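Local coordinates for protein translation elongation factor 1A (Methanosarcina mazei, PDB 3WND), which probably serves as a translation elongation factor, related to SelB, EF-Tu and aIF2 gamma, and binds cysteinyl-tRNA(Cys) in its GTP-bound form, at residues G217-T225 and D233-S241; P192-A200 and I267-E277. One frame throughout, in Å; residues are numbered along the deposited sequence. Where two conformers were deposited one is given.

Interaction 1: G217-T225 and D233-S241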
loop_
_atom_site.group_PDB
_atom_site.type_symbol
_atom_site.label_atom_id
_atom_site.label_comp_id
_atom_site.label_asym_id
_atom_site.label_seq_id
_atom_site.Cartn_x
_atom_site.Cartn_y
_atom_site.Cartn_z
ATOM N N GLY A 217 2.969 10.588 12.989
ATOM C CA GLY A 217 3.773 10.967 14.124
ATOM C C GLY A 217 5.259 10.926 13.768
ATOM O O GLY A 217 5.660 10.877 12.608
ATOM N N ILE A 218 6.055 10.960 14.826
ATOM C CA ILE A 218 7.516 10.819 14.691
ATOM C C ILE A 218 7.920 9.756 15.692
ATOM O O ILE A 218 7.734 9.929 16.894
ATOM C CB ILE A 218 8.301 12.121 14.977
ATOM C CG1 ILE A 218 7.800 13.243 14.077
ATOM C CG2 ILE A 218 9.827 11.877 14.801
ATOM C CD1 ILE A 218 8.519 14.578 14.234
ATOM N N SER A 219 8.473 8.628 15.187
ATOM C CA SER A 219 8.918 7.572 16.108
ATOM C C SER A 219 10.345 7.931 16.550
ATOM O O SER A 219 11.127 8.446 15.775
ATOM C CB SER A 219 8.894 6.201 15.367
ATOM O OG SER A 219 9.377 5.195 16.174
ATOM N N LYS A 220 10.654 7.750 17.825
ATOM C CA LYS A 220 11.964 8.140 18.340
ATOM C C LYS A 220 12.699 6.957 18.893
ATOM O O LYS A 220 12.109 6.051 19.518
ATOM C CB LYS A 220 11.785 9.188 19.444
ATOM C CG LYS A 220 11.301 10.552 18.922
ATOM C CD LYS A 220 10.962 11.508 20.075
ATOM C CE LYS A 220 12.153 11.985 20.861
ATOM N NZ LYS A 220 12.969 12.853 19.943
ATOM N N ASP A 221 14.022 6.963 18.644
ATOM C CA ASP A 221 14.867 5.916 19.237
ATOM C C ASP A 221 14.729 5.952 20.758
ATOM O O ASP A 221 14.628 7.014 21.372
ATOM C CB ASP A 221 16.307 6.164 18.756
ATOM C CG ASP A 221 17.244 4.989 19.067
ATOM O OD1 ASP A 221 16.840 3.868 19.397
ATOM O OD2 ASP A 221 18.438 5.214 18.875
ATOM N N LYS A 222 14.661 4.758 21.374
ATOM C CA LYS A 222 14.479 4.614 22.797
ATOM C C LYS A 222 13.033 4.799 23.271
ATOM O O LYS A 222 12.760 4.701 24.460
ATOM C CB LYS A 222 15.487 5.397 23.634
ATOM C CG LYS A 222 16.927 5.203 23.094
ATOM C CD LYS A 222 17.230 3.640 23.106
ATOM C CE LYS A 222 18.709 3.348 23.042
ATOM N NZ LYS A 222 19.143 3.707 21.731
ATOM N N ASP A 223 12.074 5.015 22.351
ATOM C CA ASP A 223 10.692 5.082 22.786
ATOM C C ASP A 223 10.247 3.789 23.500
ATOM O O ASP A 223 10.633 2.700 23.142
ATOM C CB ASP A 223 9.742 5.222 21.559
ATOM C CG ASP A 223 9.543 6.706 21.162
ATOM O OD1 ASP A 223 9.966 7.639 21.910
ATOM O OD2 ASP A 223 8.920 6.844 20.080
ATOM N N LYS A 224 9.504 3.985 24.560
ATOM C CA LYS A 224 8.868 2.874 25.193
ATOM C C LYS A 224 7.421 2.944 24.750
ATOM O O LYS A 224 6.739 3.953 24.969
ATOM C CB LYS A 224 9.009 3.061 26.708
ATOM C CG LYS A 224 10.503 3.001 27.195
ATOM C CD LYS A 224 10.572 2.846 28.737
ATOM C CE LYS A 224 11.005 1.423 29.130
ATOM N NZ LYS A 224 12.299 0.995 28.500
ATOM N N THR A 225 6.936 1.877 24.098
ATOM C CA THR A 225 5.625 1.960 23.448
ATOM C C THR A 225 5.111 0.581 23.454
ATOM O O THR A 225 5.529 -0.209 24.353
ATOM C CB THR A 225 5.765 2.641 22.065
ATOM O OG1 THR A 225 4.493 2.810 21.458
ATOM C CG2 THR A 225 6.763 1.919 21.142
ATOM N N ASP A 233 4.244 -4.338 26.000
ATOM C CA ASP A 233 5.213 -3.247 26.055
ATOM C C ASP A 233 6.559 -3.555 25.363
ATOM O O ASP A 233 7.058 -4.683 25.456
ATOM C CB ASP A 233 5.536 -2.984 27.499
ATOM C CG ASP A 233 4.311 -2.537 28.284
ATOM O OD1 ASP A 233 3.666 -1.568 27.820
ATOM O OD2 ASP A 233 4.009 -3.135 29.296
ATOM N N ILE A 234 7.082 -2.583 24.553
ATOM C CA ILE A 234 8.333 -2.822 23.846
ATOM C C ILE A 234 9.153 -1.573 23.945
ATOM O O ILE A 234 8.626 -0.550 24.362
ATOM C CB ILE A 234 8.103 -3.264 22.359
ATOM C CG1 ILE A 234 7.317 -2.149 21.600
ATOM C CG2 ILE A 234 7.289 -4.561 22.235
ATOM C CD1 ILE A 234 7.423 -2.246 20.059
ATOM N N GLU A 235 10.463 -1.707 23.690
ATOM C CA GLU A 235 11.287 -0.477 23.588
ATOM C C GLU A 235 11.909 -0.535 22.243
ATOM O O GLU A 235 12.393 -1.612 21.832
ATOM C CB GLU A 235 12.426 -0.464 24.699
ATOM C CG GLU A 235 13.430 0.714 24.555
ATOM C CD GLU A 235 14.619 0.542 25.478
ATOM O OE1 GLU A 235 14.652 -0.417 26.304
ATOM O OE2 GLU A 235 15.566 1.334 25.314
ATOM N N ILE A 236 11.998 0.645 21.600
ATOM C CA ILE A 236 12.755 0.759 20.366
ATOM C C ILE A 236 14.234 0.947 20.673
ATOM O O ILE A 236 14.645 2.007 21.197
ATOM C CB ILE A 236 12.224 1.926 19.574
ATOM C CG1 ILE A 236 10.723 1.631 19.230
ATOM C CG2 ILE A 236 13.096 2.108 18.292
ATOM C CD1 ILE A 236 10.086 2.717 18.358
ATOM N N ARG A 237 15.040 -0.091 20.417
ATOM C CA ARG A 237 16.470 -0.012 20.700
ATOM C C ARG A 237 17.290 0.763 19.655
ATOM O O ARG A 237 18.351 1.324 19.993
ATOM C CB ARG A 237 17.064 -1.420 20.796
ATOM C CG ARG A 237 16.641 -2.269 21.959
ATOM C CD ARG A 237 17.323 -3.627 22.045
ATOM N NE ARG A 237 16.885 -4.514 20.982
ATOM C CZ ARG A 237 17.143 -5.820 20.933
ATOM N NH1 ARG A 237 17.833 -6.351 21.858
ATOM N NH2 ARG A 237 16.689 -6.531 19.887
ATOM N N SER A 238 16.870 0.757 18.359
ATOM C CA SER A 238 17.541 1.629 17.353
ATOM C C SER A 238 16.585 1.673 16.183
ATOM O O SER A 238 15.690 0.841 16.061
ATOM C CB SER A 238 18.900 1.058 16.876
ATOM O OG SER A 238 18.668 -0.253 16.368
ATOM N N ILE A 239 16.712 2.716 15.390
ATOM C CA ILE A 239 15.938 2.835 14.147
ATOM C C ILE A 239 16.990 2.998 13.060
ATOM O O ILE A 239 17.868 3.901 13.162
ATOM C CB ILE A 239 15.048 4.111 14.227
ATOM C CG1 ILE A 239 14.167 4.080 15.526
ATOM C CG2 ILE A 239 14.202 4.230 12.952
ATOM C CD1 ILE A 239 13.226 5.272 15.682
ATOM N N GLN A 240 16.787 2.297 11.946
ATOM C CA GLN A 240 17.702 2.446 10.794
ATOM C C GLN A 240 16.862 2.931 9.584
ATOM O O GLN A 240 15.720 2.472 9.410
ATOM C CB GLN A 240 18.346 1.056 10.442
ATOM C CG GLN A 240 19.355 0.610 11.446
ATOM C CD GLN A 240 18.824 0.031 12.786
ATOM O OE1 GLN A 240 19.315 0.465 13.813
ATOM N NE2 GLN A 240 17.880 -0.970 12.793
ATOM N N SER A 241 17.408 3.838 8.777
ATOM C CA SER A 241 16.791 4.148 7.482
ATOM C C SER A 241 17.855 4.053 6.424
ATOM O O SER A 241 18.906 4.711 6.581
ATOM C CB SER A 241 15.979 5.483 7.448
ATOM O OG SER A 241 14.858 5.386 6.488
HETATM O O HOH W 1 14.147 3.581 26.310
HETATM O O HOH W 2 5.496 0.643 26.896
#
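Thr225 and Ile234 form a hydrogen-bonded pair of the antiparallel beta hairpin built from strands 224-228 and 232-241: Thr225 N gives to Ile234 O at 3.0 Å and Ile234 N returns the bond to Thr225 O at 2.8 Å. Their side chains lie side by side on one face, while Lys224 and Glu235, the adjacent non-hydrogen-bonded pair, occupy the other. Ile236 N extends the pairing to Asp223 O, at 2.9 Å. Beyond it the 217-225 segment swings away through a type II beta turn, Lys220 to Asp223, yet Lys222 N still binds Ile236 O on a bent line, 134° at the hydrogen. Asp223 OD2 braces the turn by accepting from Lys220 N, which meets it from above the carboxylate plane. Lys222 is bent at chi2 (-57°) and chi4 (-70°), which folds its chain back and sets NZ 3.1 Å from Arg237 O, above that carbonyl plane. Apolar tips fill the inner side: Ile236 CD1 touches Ser219 OG at 3.4 Å, and Ile239 CD1 ends 3.5 Å from Asp221 N. On the outer side the extended Glu235 crosses Lys224, with OE1 3.5 Å from Lys224 NZ in a salt bridge, and Lys260 is a second cation for the same carboxylate. A water joins Lys222 O to Glu235 OE2, weakly at the carboxylate. Asp221 OD1 lies only 3.0 Å from Arg237 O, two acceptors facing each other; the Lys222 ammonium, bonded to the carbonyl and weakly salt-bridged to Asp221, probably offsets their repulsion.

Interaction 2: P192-A200 and I267-E277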
loop_
_atom_site.group_PDB
_atom_site.type_symbol
_atom_site.label_atom_id
_atom_site.label_comp_id
_atom_site.label_asym_id
_atom_site.label_seq_id
_atom_site.Cartn_x
_atom_site.Cartn_y
_atom_site.Cartn_z
ATOM N N PRO A 192 0.147 11.168 17.433
ATOM C CA PRO A 192 0.862 10.037 18.079
ATOM C C PRO A 192 1.453 9.086 17.065
ATOM O O PRO A 192 0.821 8.843 16.030
ATOM C CB PRO A 192 -0.222 9.372 18.900
ATOM C CG PRO A 192 -1.227 10.498 19.212
ATOM C CD PRO A 192 -1.235 11.372 17.927
ATOM N N ALA A 193 2.687 8.633 17.300
ATOM C CA ALA A 193 3.316 7.736 16.361
ATOM C C ALA A 193 2.603 6.405 16.156
ATOM O O ALA A 193 2.137 5.740 17.120
ATOM C CB ALA A 193 4.759 7.408 16.781
ATOM N N ARG A 194 2.529 5.986 14.874
ATOM C CA ARG A 194 2.140 4.606 14.565
ATOM C C ARG A 194 3.078 4.101 13.505
ATOM O O ARG A 194 3.356 4.872 12.536
ATOM C CB ARG A 194 0.689 4.526 13.979
ATOM C CG ARG A 194 -0.332 5.176 14.871
ATOM C CD ARG A 194 -1.729 5.111 14.209
ATOM N NE ARG A 194 -2.291 3.764 14.174
ATOM C CZ ARG A 194 -3.068 3.294 13.160
ATOM N NH1 ARG A 194 -3.200 3.956 11.963
ATOM N NH2 ARG A 194 -3.643 2.084 13.262
ATOM N N ILE A 195 3.523 2.857 13.652
ATOM C CA ILE A 195 4.397 2.223 12.651
ATOM C C ILE A 195 3.726 0.924 12.243
ATOM O O ILE A 195 3.346 0.095 13.093
ATOM C CB ILE A 195 5.818 1.959 13.254
ATOM C CG1 ILE A 195 6.441 3.320 13.747
ATOM C CG2 ILE A 195 6.737 1.287 12.155
ATOM C CD1 ILE A 195 6.372 3.400 15.314
ATOM N N PHE A 196 3.583 0.704 10.931
ATOM C CA PHE A 196 3.029 -0.594 10.430
ATOM C C PHE A 196 4.198 -1.473 10.025
ATOM O O PHE A 196 5.114 -1.023 9.413
ATOM C CB PHE A 196 2.199 -0.358 9.147
ATOM C CG PHE A 196 0.804 0.193 9.373
ATOM C CD1 PHE A 196 0.357 0.555 10.664
ATOM C CD2 PHE A 196 -0.040 0.353 8.282
ATOM C CE1 PHE A 196 -0.928 1.121 10.829
ATOM C CE2 PHE A 196 -1.319 0.904 8.476
ATOM C CZ PHE A 196 -1.731 1.281 9.716
ATOM N N ILE A 197 4.217 -2.696 10.494
ATOM C CA ILE A 197 5.253 -3.616 10.233
ATOM C C ILE A 197 4.987 -4.512 9.044
ATOM O O ILE A 197 3.921 -5.084 8.955
ATOM C CB ILE A 197 5.388 -4.542 11.486
ATOM C CG1 ILE A 197 5.908 -3.699 12.725
ATOM C CG2 ILE A 197 6.300 -5.721 11.139
ATOM C CD1 ILE A 197 5.733 -4.453 14.033
ATOM N N ASP A 198 5.922 -4.566 8.076
ATOM C CA ASP A 198 5.642 -5.427 6.925
ATOM C C ASP A 198 6.497 -6.700 6.959
ATOM O O ASP A 198 6.160 -7.704 6.270
ATOM C CB ASP A 198 5.786 -4.697 5.543
ATOM C CG ASP A 198 6.990 -3.862 5.433
ATOM O OD1 ASP A 198 8.106 -4.393 5.375
ATOM O OD2 ASP A 198 6.830 -2.653 5.322
ATOM N N HIS A 199 7.599 -6.673 7.747
ATOM C CA HIS A 199 8.451 -7.888 7.857
ATOM C C HIS A 199 9.030 -7.867 9.256
ATOM O O HIS A 199 9.268 -6.831 9.859
ATOM C CB HIS A 199 9.618 -7.870 6.857
ATOM C CG HIS A 199 9.199 -7.966 5.454
ATOM N ND1 HIS A 199 8.780 -6.834 4.729
ATOM C CD2 HIS A 199 9.084 -9.086 4.574
ATOM C CE1 HIS A 199 8.448 -7.234 3.426
ATOM N NE2 HIS A 199 8.670 -8.608 3.334
ATOM N N ALA A 200 9.317 -9.050 9.783
ATOM C CA ALA A 200 9.952 -9.206 11.109
ATOM C C ALA A 200 10.901 -10.413 10.962
ATOM O O ALA A 200 10.496 -11.505 10.505
ATOM C CB ALA A 200 8.887 -9.539 12.201
ATOM N N ILE A 267 5.766 -11.927 15.846
ATOM C CA ILE A 267 5.324 -10.758 15.060
ATOM C C ILE A 267 4.967 -11.220 13.661
ATOM O O ILE A 267 5.777 -11.922 13.035
ATOM C CB ILE A 267 6.441 -9.665 15.012
ATOM C CG1 ILE A 267 6.804 -9.308 16.490
ATOM C CG2 ILE A 267 5.966 -8.489 14.197
ATOM C CD1 ILE A 267 7.807 -8.118 16.569
ATOM N N GLU A 268 3.857 -10.691 13.129
ATOM C CA GLU A 268 3.498 -10.919 11.700
ATOM C C GLU A 268 3.358 -9.565 10.957
ATOM O O GLU A 268 3.167 -8.475 11.597
ATOM C CB GLU A 268 2.129 -11.691 11.672
ATOM C CG GLU A 268 2.150 -13.077 12.325
ATOM C CD GLU A 268 3.164 -14.083 11.683
ATOM O OE1 GLU A 268 3.450 -14.016 10.441
ATOM O OE2 GLU A 268 3.597 -14.986 12.370
ATOM N N ARG A 269 3.524 -9.607 9.629
ATOM C CA ARG A 269 3.104 -8.465 8.861
ATOM C C ARG A 269 1.681 -7.995 9.291
ATOM O O ARG A 269 0.770 -8.815 9.424
ATOM C CB ARG A 269 3.065 -8.808 7.360
ATOM C CG ARG A 269 2.489 -7.668 6.496
ATOM C CD ARG A 269 2.411 -8.040 5.029
ATOM N NE ARG A 269 3.770 -8.290 4.602
ATOM C CZ ARG A 269 4.048 -8.787 3.395
ATOM N NH1 ARG A 269 3.073 -8.900 2.479
ATOM N NH2 ARG A 269 5.296 -9.036 3.088
ATOM N N GLY A 270 1.484 -6.702 9.525
ATOM C CA GLY A 270 0.164 -6.300 9.946
ATOM C C GLY A 270 0.139 -5.803 11.398
ATOM O O GLY A 270 -0.790 -5.091 11.801
ATOM N N PHE A 271 1.150 -6.181 12.162
ATOM C CA PHE A 271 1.248 -5.695 13.530
ATOM C C PHE A 271 1.578 -4.232 13.498
ATOM O O PHE A 271 2.162 -3.719 12.502
ATOM C CB PHE A 271 2.382 -6.499 14.259
ATOM C CG PHE A 271 1.902 -7.852 14.793
ATOM C CD1 PHE A 271 0.981 -8.628 14.083
ATOM C CD2 PHE A 271 2.405 -8.338 15.999
ATOM C CE1 PHE A 271 0.569 -9.900 14.596
ATOM C CE2 PHE A 271 1.989 -9.578 16.479
ATOM C CZ PHE A 271 1.091 -10.351 15.829
ATOM N N ILE A 272 1.255 -3.531 14.556
ATOM C CA ILE A 272 1.416 -2.091 14.622
ATOM C C ILE A 272 2.161 -1.736 15.907
ATOM O O ILE A 272 1.859 -2.274 17.008
ATOM C CB ILE A 272 0.009 -1.402 14.725
ATOM C CG1 ILE A 272 -0.805 -1.697 13.415
ATOM C CG2 ILE A 272 0.187 0.118 14.844
ATOM C CD1 ILE A 272 -2.277 -1.260 13.540
ATOM N N ILE A 273 3.109 -0.825 15.779
ATOM C CA ILE A 273 3.741 -0.304 16.943
ATOM C C ILE A 273 3.086 1.063 17.195
ATOM O O ILE A 273 3.105 1.996 16.309
ATOM C CB ILE A 273 5.287 -0.073 16.754
ATOM C CG1 ILE A 273 5.963 -1.480 16.574
ATOM C CG2 ILE A 273 5.866 0.730 17.930
ATOM C CD1 ILE A 273 7.377 -1.412 16.025
ATOM N N SER A 274 2.556 1.247 18.397
ATOM C CA SER A 274 1.896 2.454 18.785
ATOM C C SER A 274 1.555 2.331 20.231
ATOM O O SER A 274 1.611 1.220 20.816
ATOM C CB SER A 274 0.658 2.811 17.952
ATOM O OG SER A 274 -0.448 2.196 18.422
ATOM N N ASP A 275 1.111 3.442 20.811
ATOM C CA ASP A 275 0.765 3.391 22.287
ATOM C C ASP A 275 -0.621 2.795 22.501
ATOM O O ASP A 275 -0.935 2.345 23.590
ATOM C CB ASP A 275 0.823 4.798 22.849
ATOM C CG ASP A 275 2.230 5.280 23.074
ATOM O OD1 ASP A 275 3.173 4.464 23.106
ATOM O OD2 ASP A 275 2.387 6.462 23.311
ATOM N N LYS A 276 -1.501 2.851 21.484
ATOM C CA LYS A 276 -2.874 2.329 21.707
ATOM C C LYS A 276 -3.473 1.967 20.323
ATOM O O LYS A 276 -3.492 2.783 19.379
ATOM C CB LYS A 276 -3.735 3.455 22.342
ATOM C CG LYS A 276 -5.173 3.097 22.539
ATOM C CD LYS A 276 -5.345 1.792 23.363
ATOM C CE LYS A 276 -6.818 1.504 23.742
ATOM N NZ LYS A 276 -7.695 1.273 22.536
ATOM N N GLU A 277 -4.062 0.788 20.235
ATOM C CA GLU A 277 -4.845 0.386 19.068
ATOM C C GLU A 277 -6.042 -0.358 19.495
ATOM O O GLU A 277 -6.015 -0.963 20.595
ATOM C CB GLU A 277 -4.010 -0.600 18.128
ATOM C CG GLU A 277 -2.751 0.079 17.551
ATOM C CD GLU A 277 -3.072 1.211 16.588
ATOM O OE1 GLU A 277 -4.134 1.133 15.933
ATOM O OE2 GLU A 277 -2.249 2.152 16.533
HETATM O O HOH W 3 1.288 6.023 19.558
#
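The Arg194 guanidinium presents its edge to Glu277 and one face to Phe196, whose CE1 stands 3.6 Å above the plane of Arg194, offset toward the rim. Its side-on grip uses two nitrogens: Arg194 NE meets Glu277 OE2 at 2.9 Å on the syn side, within the guanidinium plane, and Arg194 NH2 reaches Glu277 OE1 at 2.9 Å from above the carboxylate, the two flat groups being turned 28° apart. Ser274 OG donates to the anti lone pair of Glu277 OE2 at 2.6 Å, giving that oxygen two donors and fixing the carboxylate's rotation. With an alanine here in place of the arginine, the buried Glu277 carboxylate is likely to lose its cation, and the edge of the Phe196 ring the NH2 that now lies against it. Arg269 likewise uses its edge: NE points in plane at a lone pair of Asp198 O, 3.0 Å away. Its CG lies anti to the backbone N (chi1 174°) and chi3 bends, which lays the chain along the Asp198 carbonyl and NH2 beside the His199 ring, the planes 68° apart. His199 ND1 in turn donates to Asp198 OD1. Between these ends strands 194-197 and 272-274 run antiparallel, Ile195 and Ile273 exchanging both backbone bonds. Ile197 CD1 packs 3.9 Å from Ile273 CG1, and Phe196 CD1 rests 3.7 Å from Ile272 CG1. The type II turn Glu268-Phe271 closes against Ile197 O through Gly270 N. Strand 207-216 flanks 194-197 and strand 224-228 flanks 272-274. Arg269 pairs with Asp49, between strands 43-47 and 51-55, and weakly reaches Thr79 of helix 74-83, whereas Arg194 and Glu277 turn to Asp350 and Ser347, in the loop between strands 343-346 and 352-355.

Overall arrangement
Both interactions, their centres about 11 Å apart, reach one antiparallel sheet of the middle beta domain, in which strands 224-228 and 272-274 are neighbours; strand 218-220 of interaction 1 pairs instead with strand 248-250. Thr225 joins them: its OG1 lies 2.7 Å from Asp275 OD1, a probable hydrogen bond, and its CG2 packs 3.5 Å from Ile273 CG2. In sequence, the hairpin of interaction 1 falls between 192-200 and 267-277, so interaction 2 brings together the ends of a long excursion that contains it. Interaction 1 is partly exposed at the outer side of the chain, whereas interaction 2 is buried nearer the centre, facing the other domains. Both lie away from the GDP site.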